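PDB 4MKO: monalysin from Pseudomonas entomophila, which forms beta-barrel pores in host membranes, lysing cells and contributing to intestinal damage and lethality in Drosophila. Local coordinates for residues R53-Y58 with V146-A151; K81-S86 with Y178-T183. All coordinates share one frame; numbering follows the deposited sequence.

Contact 1. Residues R53-Y58 with V146-A151; sequences RPVFAY and VYAHNA
Two consecutive residues, Val55 and Phe56, lie opposite the single residue Val146 across an antiparallel strand pair, a classic beta bulge in the central sheet of this aerolysin-like toxin. The carbonyl oxygen of Val146 serves both amides of the bulge. Val55 N gives it a short, almost straight bond (N to O 2.7 Å, 173° at the hydrogen), whereas Phe56 N lies farther off at 3.2 Å from Val146 O and is tilted 33° from the carbonyl plane. Val146 N returns a bond to Phe56 O. Beyond the bulge, Arg53 and Ala148 form a regular hydrogen-bonded pair, with N to O distances of 3.0 Å from Arg53 N to Ala148 O and 2.9 Å from Ala148 N to Arg53 O. Pro54, which has no amide hydrogen to offer, occupies the non-hydrogen-bonded position opposite Tyr147. Its carbonyl oxygen is gripped side-on by the neighbouring guanidinium group, Arg53 NE (2.9 Å) and Arg53 NH2 both pointing at Pro54 O, which lies in the guanidinium plane; Arg53 NH1 is hydrogen-bonded to Ser223 O.

Val146 CG2 meets the edge of the Tyr58 ring near its plane, 3.6 Å from Tyr58 CE1. On the same strand, the methyl of Ala148 rests 3.6 Å from Val55 CG1, a branch set anti to the carbonyl carbon (chi1 -71°). Tyr147 instead slants its CD2-CE2 side past Pro54 CA and CB, and its OH is hydrogen-bonded to Asn105 OD1.

Strand 46-67, carrying the bulge, is flanked on its other side by strand 29-43, where Val55 and Ala57 make backbone hydrogen bonds with Val32 and Cys30. Strand 136-151 continues the sheet into strand 173-191, while helix 201-211 packs on Val55, Tyr58 and Val146 through Val208, Val204 and Trp201.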
# COMPACT_ATOMS: atom_id res chain seq x y z
N ARG A 53 1.90 0.33 10.38
CA ARG A 53 0.97 -0.80 10.30
C ARG A 53 0.38 -0.83 8.90
O ARG A 53 0.21 0.24 8.30
CB ARG A 53 -0.14 -0.75 11.38
CG ARG A 53 -1.05 0.48 11.30
CD ARG A 53 -2.42 0.18 11.92
NE ARG A 53 -3.16 -0.78 11.09
CZ ARG A 53 -4.28 -1.41 11.45
NH1 ARG A 53 -4.82 -1.20 12.65
NH2 ARG A 53 -4.86 -2.26 10.61
N PRO A 54 0.02 -2.02 8.37
CA PRO A 54 -0.68 -2.04 7.07
C PRO A 54 -2.08 -1.50 7.30
O PRO A 54 -2.65 -1.74 8.37
CB PRO A 54 -0.76 -3.55 6.70
CG PRO A 54 0.03 -4.29 7.76
CD PRO A 54 0.11 -3.37 8.96
N VAL A 55 -2.66 -0.81 6.30
CA VAL A 55 -4.03 -0.29 6.48
C VAL A 55 -4.95 -0.57 5.30
O VAL A 55 -6.18 -0.54 5.47
CB VAL A 55 -4.06 1.23 6.84
CG1 VAL A 55 -3.55 1.47 8.27
CG2 VAL A 55 -3.31 2.09 5.81
N PHE A 56 -4.38 -0.72 4.10
CA PHE A 56 -5.24 -0.88 2.92
C PHE A 56 -4.50 -1.64 1.84
O PHE A 56 -3.28 -1.71 1.84
CB PHE A 56 -5.63 0.53 2.42
CG PHE A 56 -6.94 0.58 1.66
CD1 PHE A 56 -8.16 0.60 2.34
CD2 PHE A 56 -6.96 0.65 0.27
CE1 PHE A 56 -9.37 0.63 1.64
CE2 PHE A 56 -8.18 0.71 -0.42
CZ PHE A 56 -9.37 0.69 0.27
N ALA A 57 -5.25 -2.21 0.91
CA ALA A 57 -4.65 -2.88 -0.24
C ALA A 57 -5.54 -2.58 -1.40
O ALA A 57 -6.76 -2.64 -1.25
CB ALA A 57 -4.54 -4.38 -0.01
N TYR A 58 -4.96 -2.19 -2.54
CA TYR A 58 -5.82 -1.88 -3.68
C TYR A 58 -5.18 -2.29 -4.99
O TYR A 58 -3.99 -2.61 -5.03
CB TYR A 58 -6.28 -0.41 -3.68
CG TYR A 58 -5.19 0.57 -4.02
CD1 TYR A 58 -4.33 1.05 -3.04
CD2 TYR A 58 -5.06 1.07 -5.31
CE1 TYR A 58 -3.34 1.98 -3.34
CE2 TYR A 58 -4.07 2.00 -5.62
CZ TYR A 58 -3.20 2.44 -4.63
OH TYR A 58 -2.23 3.36 -4.90
N VAL A 146 -0.72 -0.76 1.26
CA VAL A 146 -0.67 0.58 1.86
C VAL A 146 -0.47 0.51 3.37
O VAL A 146 -1.18 -0.23 4.06
CB VAL A 146 -1.94 1.40 1.51
CG1 VAL A 146 -1.84 2.84 2.05
CG2 VAL A 146 -2.19 1.42 -0.01
N TYR A 147 0.46 1.34 3.86
CA TYR A 147 0.83 1.40 5.28
C TYR A 147 0.62 2.79 5.86
O TYR A 147 0.81 3.78 5.15
CB TYR A 147 2.33 0.99 5.45
CG TYR A 147 2.60 -0.38 4.90
CD1 TYR A 147 2.83 -0.57 3.54
CD2 TYR A 147 2.48 -1.51 5.70
CE1 TYR A 147 2.98 -1.85 3.00
CE2 TYR A 147 2.65 -2.80 5.18
CZ TYR A 147 2.88 -2.96 3.82
OH TYR A 147 3.06 -4.20 3.28
N ALA A 148 0.22 2.84 7.13
CA ALA A 148 0.10 4.10 7.87
C ALA A 148 1.30 4.17 8.80
O ALA A 148 1.75 3.14 9.34
CB ALA A 148 -1.20 4.16 8.67
N HIS A 149 1.83 5.37 8.99
CA HIS A 149 3.01 5.55 9.80
C HIS A 149 2.85 6.74 10.73
O HIS A 149 2.24 7.75 10.35
CB HIS A 149 4.20 5.89 8.87
CG HIS A 149 4.45 4.91 7.76
ND1 HIS A 149 5.28 3.82 7.94
CD2 HIS A 149 3.96 4.89 6.51
CE1 HIS A 149 5.29 3.18 6.78
NE2 HIS A 149 4.51 3.78 5.89
N ASN A 150 3.45 6.65 11.92
CA ASN A 150 3.61 7.76 12.84
C ASN A 150 5.11 7.86 13.08
O ASN A 150 5.65 7.06 13.85
CB ASN A 150 2.86 7.60 14.18
CG ASN A 150 3.29 8.69 15.17
OD1 ASN A 150 4.08 9.58 14.84
ND2 ASN A 150 2.81 8.65 16.40
N ALA A 151 5.77 8.78 12.39
CA ALA A 151 7.20 9.05 12.55
C ALA A 151 7.27 10.04 13.71
O ALA A 151 6.96 11.23 13.55
CB ALA A 151 7.78 9.64 11.27

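Contact 2. Residues K81-S86 with Y178-T183; sequences KGHTRS and YLSAIT
Gly82, His83 and Thr84 lie against Ala181, Ile182 and Thr183 where strand 72-81 gives way to helix 85-90; this is the N-cap turn of that helix, pinned to strand 173-191 by a single backbone bridge between His83 and Ile182. Thr183 N bonds to Gly82 O, and Thr84 N reaches Ala181 O from above the carbonyl plane. Gly82 makes the bend with a positive phi.

Ile182 CG2 sits over the centre of one face of the His83 imidazole in a CH-pi contact, 3.9 Å from the ring centroid and only 8° off its normal. The branch of Ile182 makes this possible, because CG2 is anti to the carbonyl carbon while CG1 lies between that carbon and the backbone N (chi1 70°), leading the longer arm away from the turn. The histidine is held at both ring nitrogens, ND1 bonding to Ser121 O and NE2 to a water that also bonds to Ser180 OG, itself hydrogen-bonded to His149 NE2.

In the N-cap residue Thr84, chi1 at 69° places OG1 to cap Phe87 N, and CG2 is left to pack 3.8 Å from Ala181 CB and 4.1 Å from Thr183 CG2. Thr183 OG1 is hydrogen-bonded to Thr80 O and lies 3.4 Å from Lys81 CA. Lys81 NZ forms a salt bridge with Glu118. One water bridges Gly82 N and Thr183 O; another donates to both Gly82 O and Thr183 OG1, lying 2.9 Å from each oxygen.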
# COMPACT_ATOMS: atom_id res chain seq x y z
N LYS A 81 8.32 -3.47 -8.34
CA LYS A 81 8.65 -3.96 -7.02
C LYS A 81 9.21 -2.81 -6.19
O LYS A 81 9.71 -1.84 -6.76
CB LYS A 81 9.59 -5.18 -7.04
CG LYS A 81 10.93 -4.99 -7.74
CD LYS A 81 11.51 -6.36 -8.10
CE LYS A 81 12.71 -6.24 -9.01
NZ LYS A 81 13.26 -7.58 -9.38
N GLY A 82 9.08 -2.91 -4.86
CA GLY A 82 9.49 -1.86 -3.92
C GLY A 82 8.38 -0.85 -3.75
O GLY A 82 7.22 -1.15 -4.01
N HIS A 83 8.73 0.39 -3.35
CA HIS A 83 7.69 1.43 -3.23
C HIS A 83 7.03 1.68 -4.60
O HIS A 83 7.67 1.51 -5.65
CB HIS A 83 8.28 2.73 -2.65
CG HIS A 83 8.56 2.64 -1.18
ND1 HIS A 83 9.68 2.00 -0.70
CD2 HIS A 83 7.81 3.06 -0.13
CE1 HIS A 83 9.61 2.08 0.63
NE2 HIS A 83 8.50 2.73 1.01
N THR A 84 5.73 2.04 -4.60
CA THR A 84 5.02 2.28 -5.86
C THR A 84 5.55 3.51 -6.60
O THR A 84 6.08 4.42 -5.96
CB THR A 84 3.51 2.44 -5.63
OG1 THR A 84 3.30 3.69 -4.95
CG2 THR A 84 2.90 1.28 -4.88
N ARG A 85 5.35 3.56 -7.93
CA ARG A 85 5.77 4.72 -8.70
C ARG A 85 5.04 5.97 -8.19
O ARG A 85 5.67 7.00 -8.03
CB ARG A 85 5.48 4.51 -10.20
CG ARG A 85 6.16 5.56 -11.10
CD ARG A 85 7.67 5.34 -11.22
NE ARG A 85 8.03 4.16 -12.02
CZ ARG A 85 9.24 3.61 -12.05
NH1 ARG A 85 10.22 4.11 -11.30
NH2 ARG A 85 9.48 2.55 -12.80
N SER A 86 3.72 5.84 -7.88
CA SER A 86 2.95 6.98 -7.36
C SER A 86 3.49 7.47 -6.03
O SER A 86 3.60 8.69 -5.85
CB SER A 86 1.47 6.64 -7.24
OG SER A 86 0.93 6.34 -8.51
N TYR A 178 1.58 9.77 8.06
CA TYR A 178 1.51 9.74 6.60
C TYR A 178 1.29 8.29 6.14
O TYR A 178 1.41 7.36 6.96
CB TYR A 178 2.81 10.34 5.97
CG TYR A 178 4.02 9.46 6.21
CD1 TYR A 178 4.70 9.50 7.43
CD2 TYR A 178 4.42 8.52 5.27
CE1 TYR A 178 5.79 8.67 7.68
CE2 TYR A 178 5.49 7.66 5.51
CZ TYR A 178 6.19 7.76 6.71
OH TYR A 178 7.21 6.87 6.99
N LEU A 179 0.99 8.10 4.85
CA LEU A 179 0.88 6.75 4.29
C LEU A 179 1.99 6.51 3.29
O LEU A 179 2.43 7.43 2.62
CB LEU A 179 -0.46 6.54 3.55
CG LEU A 179 -1.77 6.89 4.27
CD1 LEU A 179 -2.98 6.55 3.37
CD2 LEU A 179 -1.90 6.15 5.60
N SER A 180 2.39 5.23 3.14
CA SER A 180 3.32 4.82 2.09
C SER A 180 2.72 3.62 1.40
O SER A 180 1.77 3.01 1.90
CB SER A 180 4.70 4.48 2.64
OG SER A 180 4.75 3.20 3.23
N ALA A 181 3.29 3.26 0.26
CA ALA A 181 2.75 2.13 -0.51
C ALA A 181 3.87 1.40 -1.24
O ALA A 181 4.80 2.03 -1.75
CB ALA A 181 1.71 2.63 -1.49
N ILE A 182 3.78 0.07 -1.25
CA ILE A 182 4.70 -0.83 -1.94
C ILE A 182 3.83 -1.79 -2.76
O ILE A 182 2.62 -1.89 -2.51
CB ILE A 182 5.65 -1.60 -0.95
CG1 ILE A 182 4.89 -2.67 -0.10
CG2 ILE A 182 6.47 -0.62 -0.06
CD1 ILE A 182 5.74 -3.58 0.79
N THR A 183 4.43 -2.50 -3.71
CA THR A 183 3.66 -3.49 -4.46
C THR A 183 3.89 -4.88 -3.93
O THR A 183 4.90 -5.15 -3.26
CB THR A 183 4.05 -3.49 -5.94
OG1 THR A 183 5.48 -3.45 -6.04
CG2 THR A 183 3.40 -2.37 -6.75
O HOH W 1 7.57 -4.43 -2.98
O HOH W 2 6.47 -0.87 -6.79
O HOH W 3 7.55 3.08 3.65

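Contacts 1 and 2 lie with their centres about 10 Å apart and meet through the neighbouring strands 136-151 and 173-191. His149 N is 2.9 Å from Tyr178 O, and His149 NE2 is 2.7 Å from Ser180 OG, both probable hydrogen bonds; the rings of His149 and Tyr178 also stack. Val146 CG1 packs 3.6 Å from Ser180 O. Because strand 173-191 carries residues 178-183 and pairs with strand 136-151 of contact 1, contact 2 joins the region inferred to form the pore, which includes residues 81-86, to the same sheet. A bound mercury ion lies about 3 Å from the side chain of Pro54, and the side chain of Ile182 is about 7 Å from bound mercury.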